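Local atomic coordinates of AmbC (PDB entry 5O15), a protein that probably catalyses dehydration of a polyketide intermediate and its cyclisation to a heterocycle, as a bifunctional dehydratase-cyclase domain in ambruticin biosynthesis. Residues A[70-75]-A[134-139]; A[138-143]-A[242-247]; A[166-171]-A[234-239]; A[175-180]-A[213-218]. All blocks are in the same frame, centred on the assembly; numbering follows the deposited sequence.

Contact 1: A[70-75]-A[134-139]; sequences AAADAV and GVLGAA
Ala72 and Leu136 mark the closest backbone approach, CA to CA 6.3 Å, where helix 70-75 passes strand 134-137 with axes 9.2 Å apart at their nearest and directions 43° apart. Leu136 carries the whole strand side of the contact. Its CG lies anti to the carbonyl carbon (chi1 -53°), and CD1 continues the extended chain toward the helix, while CD2 branches off beside it. Leu136 CD1 lies against the helix backbone, 3.9 Å from Ala72 N, and touches Val75 CG2 at 4.0 Å; Ala71 CB is 4.3 Å from Leu136 CD1. The other methyl, Leu136 CD2, meets Ala72 CB at 4.2 Å. Positions 71, 72 and 75 thus share one face of the helix, and the two alanines are small enough to let a leucine methyl reach the main chain. The Val75 and Leu136 side chains cross at about a right angle. No hydrogen bond joins the segments; what they share is apolar packing. Val103, Phe114 and Leu77 add to the apolar surroundings of Leu136, whose backbone is hydrogen-bonded to that of Arg112 in strand 112-120. This helix-on-sheet packing is characteristic of the hotdog fold, here its first copy, in which helix 61-75 is the long helix wrapped by an antiparallel sheet.

Contact 2: A[138-143]-A[242-247]; sequences AAPAAA and WSDVAL
Pro140 lies against Asp244 and Ala246 where the loop after strand 129-137 runs past a G1 beta bulge in strand 236-247. The pyrrolidine ring makes the main touch: Pro140 CG comes 3.9 Å from Asp244 CB, and Pro140 CB is 4.2 Å from Asp244 CG. The side chains slide past each other in opposite directions, and the proline touches Asp244 through the aspartate carbons CB and CG. Along the strand, Pro140 CD reaches Ala246 CB at 4.4 Å, and Ala139 CB adds a looser methyl touch to the same atom.

No direct hydrogen bond joins the segments, but one water does the polar work. It donates to Asp244 OD1 at 2.6 Å and to Ala138 O at 3.0 Å, tying the carboxylate to the loop backbone. The bulge probably helps to place this group. Asp244 has left-handed backbone angles, phi 52° and psi 61°, and stands with Val245 opposite Val80 of strand 79-85. With chi1 at -68°, its CG sits beside its own backbone N.

Farther out, Ser79 of strand 79-85 packs on both Pro140 and Ala246, and its OG is hydrogen-bonded to Val245 O. Val245 turns the other way, onto Val65 of the long helix 61-75. One guanidinium group also holds the loop: Arg286 hydrogen-bonds through NH2 to Pro140 O and through NE to Ala141 O.

Contact 3: A[166-171]-A[234-239]; sequences VEALDA and EGIPMP
Ile236 extends fully toward Ala168 and Leu169, its CG1 opposite the backbone N (chi1 -163°) and its chi2 also extended, which carries CD1 out to the short helix 167-170. Leu169 answers with CG turned beside its own N (chi1 -65°), and its branch Leu169 CD2 lies 3.9 Å from Ile236 CD1. The two side chains cross at about a right angle and meet through these methyls.

The CB of Ala168 points toward the strand segment. Ala168 CB is 4.0 Å from Ile236 CD1, and CB and CG1 of the isoleucine lie as near, so the methyl rests along the stem of that side chain. Next to Ile236 in the chain, Gly235 O comes to 3.5 Å from Ala168 CB. Gly235 has a positive phi of 86°, a backbone shape that favours glycine, just before the strand starts. The contact has no hydrogen bond across it.

The helix is a single short turn held from within. Val166, at the N-cap, gives its N-H to Asp170 OD2 at 2.9 Å in a nearly straight bond that uses the anti lone pair of the carboxylate. Val166 O in turn accepts from both Leu169 N and Asp170 N. Arg223 of helix 211-225 forms a salt bridge with Asp170 OD1. Val53 of strand 52-53 and Leu54 of the loop after it also pack on Ile236.

The contact is plain packing inside the second half of the double hotdog fold: the short helical turn 167-170 covers the start of strand 236-247, a strand of the sheet.

Contact 4: A[175-180]-A[213-218]; sequences PAFRGV and LLDAAL
The long helix of the second hotdog brings Asp215 against Phe177 in what is probably the active-site region: Asp215 and Gln219 match the DxxxQ motif of polyketide synthase dehydratases, in which the aspartate and a histidine of the first hotdog form the catalytic dyad, consistent with His51 lying beside the Phe177 ring. Asp215 OD2 approaches the edge of that ring near its plane, 3.4 Å from Phe177 CD1. The carboxylate plane is turned 79° from the ring plane, and the oxygen meets the C-H edge. Asp215 chi1 of -169° sets CG opposite the backbone N and swings the group out from the helix toward Phe177.

Gln219, one turn on, positions both sides: its NE2 is hydrogen-bonded to Asp215 OD2 and its OE1 to Gly179 N. Cutting Phe177 back to an alanine is likely to open a gap beside Asp215 OD2 and leave the His51 ring without its aromatic neighbour.

Farther along the loop, the backbone runs close to the helix. Gly179 and Ala216 have CA atoms 5.0 Å apart, and a side chain on the glycine would collide with the alanine methyl. Without one, Gly179 O can sit 3.5 Å from Ala216 CB. Val180 then begins strand 180-186, and Leu194 of the neighbouring strand touches both Val180 and Ala216. The tightest approach is made by a single valine branch, with Val180 CG2 3.2 Å from Ala216 O.

Contacts 1 and 4 are buried and involve the two long hotdog helices, 61-75 and 211-225, on opposite sides of the chain's centre; contacts 2 and 3 are partly buried and lie toward the two ends of strand 236-247, their centres 28 Å apart. The side chains of contact 1 are wholly apolar; contact 3 is nearly so, whereas contact 2 adds a bridging water and contact 4 a carboxylate at a ring edge. Contacts 1 and 2 share the residues Ala138 and Ala139, where strand 129-137 passes into the loop. Trp242 CH2 packs 3.9 Å from Leu214 CD2, and Pro239 CG on Leu218 CD1, joining strand 236-247 to the helix of contact 4.

Contact 1: A[70-75]-A[134-139]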
loop_
_atom_site.group_PDB
_atom_site.type_symbol
_atom_site.label_atom_id
_atom_site.label_comp_id
_atom_site.label_asym_id
_atom_site.label_seq_id
_atom_site.Cartn_x
_atom_site.Cartn_y
_atom_site.Cartn_z
ATOM N N ALA A 70 8.940 -4.146 6.119
ATOM C CA ALA A 70 10.341 -3.976 6.489
ATOM C C ALA A 70 10.574 -4.424 7.929
ATOM O O ALA A 70 11.582 -5.072 8.237
ATOM C CB ALA A 70 10.769 -2.522 6.307
ATOM N N ALA A 71 9.630 -4.100 8.823
ATOM C CA ALA A 71 9.717 -4.539 10.213
ATOM C C ALA A 71 9.651 -6.048 10.296
ATOM O O ALA A 71 10.414 -6.653 11.060
ATOM C CB ALA A 71 8.614 -3.869 11.028
ATOM N N ALA A 72 8.758 -6.685 9.523
ATOM C CA ALA A 72 8.693 -8.139 9.527
ATOM C C ALA A 72 10.043 -8.736 9.152
ATOM O O ALA A 72 10.554 -9.631 9.831
ATOM C CB ALA A 72 7.580 -8.596 8.594
ATOM N N ASP A 73 10.661 -8.214 8.094
ATOM C CA ASP A 73 11.960 -8.729 7.687
ATOM C C ASP A 73 12.997 -8.513 8.784
ATOM O O ASP A 73 13.842 -9.383 9.036
ATOM C CB ASP A 73 12.375 -8.055 6.378
ATOM C CG ASP A 73 13.764 -8.418 5.956
ATOM O OD1 ASP A 73 13.977 -9.586 5.585
ATOM O OD2 ASP A 73 14.639 -7.531 6.004
ATOM N N ALA A 74 12.949 -7.358 9.443
ATOM C CA ALA A 74 13.942 -7.055 10.463
ATOM C C ALA A 74 13.832 -7.988 11.662
ATOM O O ALA A 74 14.840 -8.257 12.326
ATOM C CB ALA A 74 13.786 -5.604 10.908
ATOM N N VAL A 75 12.633 -8.486 11.965
ATOM C CA VAL A 75 12.422 -9.304 13.162
ATOM C C VAL A 75 12.286 -10.775 12.847
ATOM O O VAL A 75 12.092 -11.593 13.767
ATOM C CB VAL A 75 11.248 -8.800 14.030
ATOM C CG1 VAL A 75 11.405 -7.312 14.273
ATOM C CG2 VAL A 75 9.887 -9.118 13.399
ATOM N N GLY A 134 -0.729 -2.994 14.106
ATOM C CA GLY A 134 -1.139 -4.295 13.653
ATOM C C GLY A 134 -0.362 -5.394 14.314
ATOM O O GLY A 134 0.171 -5.239 15.421
ATOM N N VAL A 135 -0.284 -6.521 13.625
ATOM C CA VAL A 135 0.357 -7.719 14.126
ATOM C C VAL A 135 1.154 -8.341 12.988
ATOM O O VAL A 135 0.654 -8.422 11.848
ATOM C CB VAL A 135 -0.690 -8.717 14.657
ATOM C CG1 VAL A 135 -0.032 -9.990 15.128
ATOM C CG2 VAL A 135 -1.550 -8.085 15.732
ATOM N N LEU A 136 2.390 -8.744 13.253
ATOM C CA LEU A 136 3.262 -9.531 12.387
ATOM C C LEU A 136 3.133 -11.004 12.732
ATOM O O LEU A 136 2.950 -11.346 13.920
ATOM C CB LEU A 136 4.708 -9.076 12.552
ATOM C CG LEU A 136 4.963 -7.576 12.385
ATOM C CD1 LEU A 136 6.437 -7.219 12.674
ATOM C CD2 LEU A 136 4.540 -7.090 10.988
ATOM N N GLY A 137 3.306 -11.893 11.769
ATOM C CA GLY A 137 3.115 -13.291 12.072
ATOM C C GLY A 137 3.513 -14.203 10.947
ATOM O O GLY A 137 4.235 -13.823 10.027
ATOM N N ALA A 138 3.026 -15.431 11.041
ATOM C CA ALA A 138 3.290 -16.457 10.041
ATOM C C ALA A 138 2.573 -16.144 8.729
ATOM O O ALA A 138 1.548 -15.467 8.703
ATOM C CB ALA A 138 2.839 -17.817 10.582
ATOM N N ALA A 139 3.112 -16.673 7.622
ATOM C CA ALA A 139 2.566 -16.359 6.308
ATOM C C ALA A 139 1.359 -17.242 6.010
ATOM O O ALA A 139 1.285 -18.394 6.457
ATOM C CB ALA A 139 3.620 -16.561 5.231
#

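Contact 2: A[138-143]-A[242-247]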
loop_
_atom_site.group_PDB
_atom_site.type_symbol
_atom_site.label_atom_id
_atom_site.label_comp_id
_atom_site.label_asym_id
_atom_site.label_seq_id
_atom_site.Cartn_x
_atom_site.Cartn_y
_atom_site.Cartn_z
ATOM N N ALA A 138 3.026 -15.431 11.041
ATOM C CA ALA A 138 3.290 -16.457 10.041
ATOM C C ALA A 138 2.573 -16.144 8.729
ATOM O O ALA A 138 1.548 -15.467 8.703
ATOM C CB ALA A 138 2.839 -17.817 10.582
ATOM N N ALA A 139 3.112 -16.673 7.622
ATOM C CA ALA A 139 2.566 -16.359 6.308
ATOM C C ALA A 139 1.359 -17.242 6.010
ATOM O O ALA A 139 1.285 -18.394 6.457
ATOM C CB ALA A 139 3.620 -16.561 5.231
ATOM N N PRO A 140 0.401 -16.726 5.265
ATOM C CA PRO A 140 -0.770 -17.508 4.890
ATOM C C PRO A 140 -0.391 -18.427 3.745
ATOM O O PRO A 140 0.733 -18.386 3.233
ATOM C CB PRO A 140 -1.740 -16.434 4.415
ATOM C CG PRO A 140 -0.853 -15.423 3.804
ATOM C CD PRO A 140 0.315 -15.353 4.753
ATOM N N ALA A 141 -1.354 -19.256 3.353
ATOM C CA ALA A 141 -1.115 -20.226 2.304
ATOM C C ALA A 141 -0.671 -19.533 1.024
ATOM O O ALA A 141 -1.071 -18.404 0.724
ATOM C CB ALA A 141 -2.382 -21.034 2.026
ATOM N N ALA A 142 0.214 -20.203 0.305
ATOM C CA ALA A 142 0.619 -19.721 -1.003
ATOM C C ALA A 142 -0.557 -19.765 -1.984
ATOM O O ALA A 142 -1.440 -20.623 -1.899
ATOM C CB ALA A 142 1.771 -20.576 -1.532
ATOM N N ALA A 143 -0.573 -18.810 -2.913
ATOM C CA ALA A 143 -1.563 -18.776 -3.994
ATOM C C ALA A 143 -0.875 -18.883 -5.348
ATOM O O ALA A 143 0.099 -18.176 -5.595
ATOM C CB ALA A 143 -2.369 -17.479 -3.960
ATOM N N TRP A 242 -5.624 -3.925 6.224
ATOM C CA TRP A 242 -5.007 -4.948 5.412
ATOM C C TRP A 242 -4.844 -6.194 6.264
ATOM O O TRP A 242 -4.626 -6.113 7.488
ATOM C CB TRP A 242 -3.621 -4.523 4.939
ATOM C CG TRP A 242 -3.587 -3.316 4.083
ATOM C CD1 TRP A 242 -3.721 -2.019 4.471
ATOM C CD2 TRP A 242 -3.406 -3.292 2.664
ATOM N NE1 TRP A 242 -3.615 -1.190 3.389
ATOM C CE2 TRP A 242 -3.411 -1.943 2.267
ATOM C CE3 TRP A 242 -3.192 -4.285 1.716
ATOM C CZ2 TRP A 242 -3.260 -1.557 0.947
ATOM C CZ3 TRP A 242 -3.032 -3.909 0.392
ATOM C CH2 TRP A 242 -3.082 -2.546 0.014
ATOM N N SER A 243 -4.921 -7.358 5.621
ATOM C CA SER A 243 -4.708 -8.637 6.292
ATOM C C SER A 243 -3.793 -9.512 5.451
ATOM O O SER A 243 -3.866 -9.483 4.214
ATOM C CB SER A 243 -6.023 -9.395 6.523
ATOM O OG SER A 243 -6.937 -8.635 7.285
ATOM N N ASP A 244 -2.953 -10.296 6.114
ATOM C CA ASP A 244 -2.180 -11.344 5.487
ATOM C C ASP A 244 -1.394 -10.854 4.276
ATOM O O ASP A 244 -1.583 -11.325 3.138
ATOM C CB ASP A 244 -3.064 -12.524 5.118
ATOM C CG ASP A 244 -3.575 -13.233 6.330
ATOM O OD1 ASP A 244 -2.871 -13.305 7.360
ATOM O OD2 ASP A 244 -4.716 -13.689 6.245
ATOM N N VAL A 245 -0.501 -9.912 4.504
ATOM C CA VAL A 245 0.333 -9.345 3.439
ATOM C C VAL A 245 1.720 -9.951 3.558
ATOM O O VAL A 245 2.388 -9.795 4.605
ATOM C CB VAL A 245 0.428 -7.824 3.546
ATOM C CG1 VAL A 245 1.142 -7.289 2.325
ATOM C CG2 VAL A 245 -0.933 -7.192 3.679
ATOM N N ALA A 246 2.170 -10.657 2.536
ATOM C CA ALA A 246 3.468 -11.313 2.607
ATOM C C ALA A 246 4.182 -11.096 1.277
ATOM O O ALA A 246 3.565 -11.187 0.184
ATOM C CB ALA A 246 3.319 -12.805 2.847
ATOM N N LEU A 247 5.469 -10.776 1.341
ATOM C CA LEU A 247 6.317 -10.707 0.155
ATOM C C LEU A 247 7.068 -12.001 -0.053
ATOM O O LEU A 247 7.571 -12.622 0.899
ATOM C CB LEU A 247 7.388 -9.635 0.233
ATOM C CG LEU A 247 6.925 -8.230 0.476
ATOM C CD1 LEU A 247 8.106 -7.271 0.454
ATOM C CD2 LEU A 247 5.887 -7.811 -0.540
HETATM O O HOH W 1 -0.253 -13.347 7.713
#

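Contact 3: A[166-171]-A[234-239]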
loop_
_atom_site.group_PDB
_atom_site.type_symbol
_atom_site.label_atom_id
_atom_site.label_comp_id
_atom_site.label_asym_id
_atom_site.label_seq_id
_atom_site.Cartn_x
_atom_site.Cartn_y
_atom_site.Cartn_z
ATOM N N VAL A 166 -11.536 9.253 -14.254
ATOM C CA VAL A 166 -12.144 9.016 -12.942
ATOM C C VAL A 166 -11.802 10.253 -12.136
ATOM O O VAL A 166 -10.637 10.463 -11.791
ATOM C CB VAL A 166 -11.575 7.753 -12.277
ATOM C CG1 VAL A 166 -12.125 7.594 -10.862
ATOM C CG2 VAL A 166 -11.920 6.529 -13.076
ATOM N N GLU A 167 -12.794 11.092 -11.838
ATOM C CA GLU A 167 -12.495 12.391 -11.237
ATOM C C GLU A 167 -11.645 12.247 -9.984
ATOM O O GLU A 167 -10.677 12.977 -9.801
ATOM C CB GLU A 167 -13.795 13.113 -10.922
ATOM C CG GLU A 167 -13.644 14.507 -10.370
ATOM C CD GLU A 167 -13.342 15.585 -11.396
ATOM O OE1 GLU A 167 -13.532 15.363 -12.615
ATOM O OE2 GLU A 167 -12.929 16.668 -10.976
ATOM N N ALA A 168 -12.009 11.312 -9.096
ATOM C CA ALA A 168 -11.341 11.203 -7.797
ATOM C C ALA A 168 -9.865 10.873 -7.931
ATOM O O ALA A 168 -9.103 11.137 -6.986
ATOM C CB ALA A 168 -12.074 10.180 -6.917
ATOM N N LEU A 169 -9.433 10.261 -9.036
ATOM C CA LEU A 169 -8.022 10.024 -9.299
ATOM C C LEU A 169 -7.441 11.117 -10.188
ATOM O O LEU A 169 -6.498 11.818 -9.837
ATOM C CB LEU A 169 -7.810 8.657 -9.942
ATOM C CG LEU A 169 -8.166 7.473 -9.052
ATOM C CD1 LEU A 169 -7.987 6.209 -9.824
ATOM C CD2 LEU A 169 -7.278 7.429 -7.786
ATOM N N ASP A 170 -8.014 11.262 -11.390
ATOM C CA ASP A 170 -7.417 12.041 -12.467
ATOM C C ASP A 170 -7.409 13.529 -12.176
ATOM O O ASP A 170 -6.580 14.245 -12.747
ATOM C CB ASP A 170 -8.095 11.693 -13.801
ATOM C CG ASP A 170 -7.781 10.298 -14.214
ATOM O OD1 ASP A 170 -6.583 9.954 -14.226
ATOM O OD2 ASP A 170 -8.694 9.501 -14.500
ATOM N N ALA A 171 -8.327 14.042 -11.371
ATOM C CA ALA A 171 -8.270 15.456 -11.038
ATOM C C ALA A 171 -7.108 15.807 -10.134
ATOM O O ALA A 171 -6.791 16.990 -9.985
ATOM C CB ALA A 171 -9.573 15.910 -10.399
ATOM N N GLU A 234 -19.835 10.495 -4.191
ATOM C CA GLU A 234 -18.937 11.528 -3.684
ATOM C C GLU A 234 -17.690 10.896 -3.074
ATOM O O GLU A 234 -17.778 9.923 -2.332
ATOM C CB GLU A 234 -19.652 12.345 -2.596
ATOM C CG GLU A 234 -18.810 13.480 -2.030
ATOM C CD GLU A 234 -19.496 14.255 -0.925
ATOM O OE1 GLU A 234 -20.605 13.867 -0.499
ATOM O OE2 GLU A 234 -18.919 15.266 -0.489
ATOM N N GLY A 235 -16.526 11.469 -3.380
ATOM C CA GLY A 235 -15.295 11.129 -2.704
ATOM C C GLY A 235 -14.552 9.948 -3.269
ATOM O O GLY A 235 -14.561 9.710 -4.474
ATOM N N ILE A 236 -13.882 9.192 -2.399
ATOM C CA ILE A 236 -13.036 8.097 -2.870
ATOM C C ILE A 236 -12.965 7.016 -1.794
ATOM O O ILE A 236 -12.934 7.349 -0.593
ATOM C CB ILE A 236 -11.625 8.606 -3.219
ATOM C CG1 ILE A 236 -10.884 7.583 -4.081
ATOM C CG2 ILE A 236 -10.834 8.999 -1.940
ATOM C CD1 ILE A 236 -9.540 8.073 -4.630
ATOM N N PRO A 237 -12.918 5.728 -2.137
ATOM C CA PRO A 237 -12.597 4.718 -1.097
ATOM C C PRO A 237 -11.163 4.876 -0.640
ATOM O O PRO A 237 -10.237 4.894 -1.448
ATOM C CB PRO A 237 -12.799 3.383 -1.818
ATOM C CG PRO A 237 -13.671 3.710 -3.016
ATOM C CD PRO A 237 -13.284 5.102 -3.424
ATOM N N MET A 238 -10.978 4.868 0.688
ATOM C CA MET A 238 -9.695 5.039 1.347
ATOM C C MET A 238 -9.374 3.754 2.112
ATOM O O MET A 238 -10.187 3.300 2.935
ATOM C CB MET A 238 -9.809 6.154 2.401
ATOM C CG MET A 238 -10.160 7.518 1.945
ATOM S SD MET A 238 -8.679 8.422 1.610
ATOM C CE MET A 238 -7.654 8.419 3.076
ATOM N N PRO A 239 -8.212 3.154 1.892
ATOM C CA PRO A 239 -7.849 1.940 2.643
ATOM C C PRO A 239 -7.804 2.208 4.136
ATOM O O PRO A 239 -7.241 3.211 4.576
ATOM C CB PRO A 239 -6.438 1.640 2.151
ATOM C CG PRO A 239 -6.340 2.349 0.813
ATOM C CD PRO A 239 -7.150 3.576 0.962
#

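Contact 4: A[175-180]-A[213-218]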
loop_
_atom_site.group_PDB
_atom_site.type_symbol
_atom_site.label_atom_id
_atom_site.label_comp_id
_atom_site.label_asym_id
_atom_site.label_seq_id
_atom_site.Cartn_x
_atom_site.Cartn_y
_atom_site.Cartn_z
ATOM N N PRO A 175 2.143 12.042 -11.525
ATOM C CA PRO A 175 2.549 10.925 -12.394
ATOM C C PRO A 175 2.943 9.644 -11.680
ATOM O O PRO A 175 2.756 8.557 -12.222
ATOM C CB PRO A 175 3.756 11.512 -13.141
ATOM C CG PRO A 175 3.575 12.953 -13.107
ATOM C CD PRO A 175 2.834 13.299 -11.876
ATOM N N ALA A 176 3.502 9.716 -10.469
ATOM C CA ALA A 176 3.941 8.488 -9.800
ATOM C C ALA A 176 2.768 7.575 -9.469
ATOM O O ALA A 176 2.968 6.371 -9.263
ATOM C CB ALA A 176 4.717 8.802 -8.521
ATOM N N PHE A 177 1.553 8.118 -9.411
ATOM C CA PHE A 177 0.350 7.382 -9.034
ATOM C C PHE A 177 -0.561 7.149 -10.228
ATOM O O PHE A 177 -1.778 7.037 -10.072
ATOM C CB PHE A 177 -0.334 8.016 -7.822
ATOM C CG PHE A 177 0.514 7.866 -6.621
ATOM C CD1 PHE A 177 0.449 6.724 -5.843
ATOM C CD2 PHE A 177 1.477 8.809 -6.304
ATOM C CE1 PHE A 177 1.305 6.549 -4.760
ATOM C CE2 PHE A 177 2.341 8.631 -5.259
ATOM C CZ PHE A 177 2.230 7.512 -4.476
ATOM N N ARG A 178 0.050 6.986 -11.400
ATOM C CA ARG A 178 -0.624 6.490 -12.601
ATOM C C ARG A 178 0.158 5.261 -13.044
ATOM O O ARG A 178 0.962 5.335 -13.975
ATOM C CB ARG A 178 -0.705 7.561 -13.700
ATOM C CG ARG A 178 -1.829 8.551 -13.466
ATOM C CD ARG A 178 -2.065 9.512 -14.662
ATOM N NE ARG A 178 -1.163 10.631 -14.556
ATOM C CZ ARG A 178 -1.347 11.675 -13.751
ATOM N NH1 ARG A 178 -2.405 11.719 -12.958
ATOM N NH2 ARG A 178 -0.458 12.668 -13.718
ATOM N N GLY A 179 -0.039 4.143 -12.335
ATOM C CA GLY A 179 0.804 2.988 -12.513
ATOM C C GLY A 179 0.135 1.800 -13.148
ATOM O O GLY A 179 0.683 0.693 -13.061
ATOM N N VAL A 180 -1.020 1.968 -13.764
ATOM C CA VAL A 180 -1.747 0.873 -14.393
ATOM C C VAL A 180 -1.640 1.038 -15.902
ATOM O O VAL A 180 -2.161 2.007 -16.473
ATOM C CB VAL A 180 -3.219 0.848 -13.982
ATOM C CG1 VAL A 180 -3.898 -0.401 -14.547
ATOM C CG2 VAL A 180 -3.362 0.850 -12.483
ATOM N N LEU A 213 3.814 1.079 -6.458
ATOM C CA LEU A 213 3.500 -0.110 -7.224
ATOM C C LEU A 213 2.362 -0.892 -6.575
ATOM O O LEU A 213 1.408 -1.284 -7.253
ATOM C CB LEU A 213 4.776 -0.930 -7.415
ATOM C CG LEU A 213 4.682 -2.159 -8.291
ATOM C CD1 LEU A 213 4.212 -1.816 -9.710
ATOM C CD2 LEU A 213 6.008 -2.816 -8.348
ATOM N N LEU A 214 2.391 -1.059 -5.234
ATOM C CA LEU A 214 1.229 -1.655 -4.597
ATOM C C LEU A 214 0.000 -0.753 -4.766
ATOM O O LEU A 214 -1.106 -1.249 -5.001
ATOM C CB LEU A 214 1.522 -1.959 -3.129
ATOM C CG LEU A 214 0.353 -2.602 -2.376
ATOM C CD1 LEU A 214 -0.045 -3.940 -3.017
ATOM C CD2 LEU A 214 0.713 -2.829 -0.883
ATOM N N ASP A 215 0.181 0.564 -4.701
ATOM C CA ASP A 215 -0.956 1.455 -4.903
ATOM C C ASP A 215 -1.567 1.310 -6.297
ATOM O O ASP A 215 -2.777 1.497 -6.468
ATOM C CB ASP A 215 -0.566 2.902 -4.655
ATOM C CG ASP A 215 -1.768 3.797 -4.592
ATOM O OD1 ASP A 215 -2.449 3.797 -3.547
ATOM O OD2 ASP A 215 -2.054 4.505 -5.579
ATOM N N ALA A 216 -0.763 0.925 -7.286
ATOM C CA ALA A 216 -1.301 0.720 -8.631
ATOM C C ALA A 216 -2.323 -0.402 -8.670
ATOM O O ALA A 216 -3.255 -0.360 -9.479
ATOM C CB ALA A 216 -0.150 0.511 -9.616
ATOM N N ALA A 217 -2.178 -1.428 -7.819
ATOM C CA ALA A 217 -3.223 -2.434 -7.750
ATOM C C ALA A 217 -4.538 -1.832 -7.274
ATOM O O ALA A 217 -5.620 -2.189 -7.771
ATOM C CB ALA A 217 -2.795 -3.586 -6.861
ATOM N N LEU A 218 -4.460 -0.913 -6.301
ATOM C CA LEU A 218 -5.644 -0.190 -5.847
ATOM C C LEU A 218 -6.211 0.701 -6.948
ATOM O O LEU A 218 -7.433 0.790 -7.105
ATOM C CB LEU A 218 -5.315 0.652 -4.613
ATOM C CG LEU A 218 -4.674 -0.083 -3.436
ATOM C CD1 LEU A 218 -4.484 0.900 -2.298
ATOM C CD2 LEU A 218 -5.508 -1.279 -3.053
#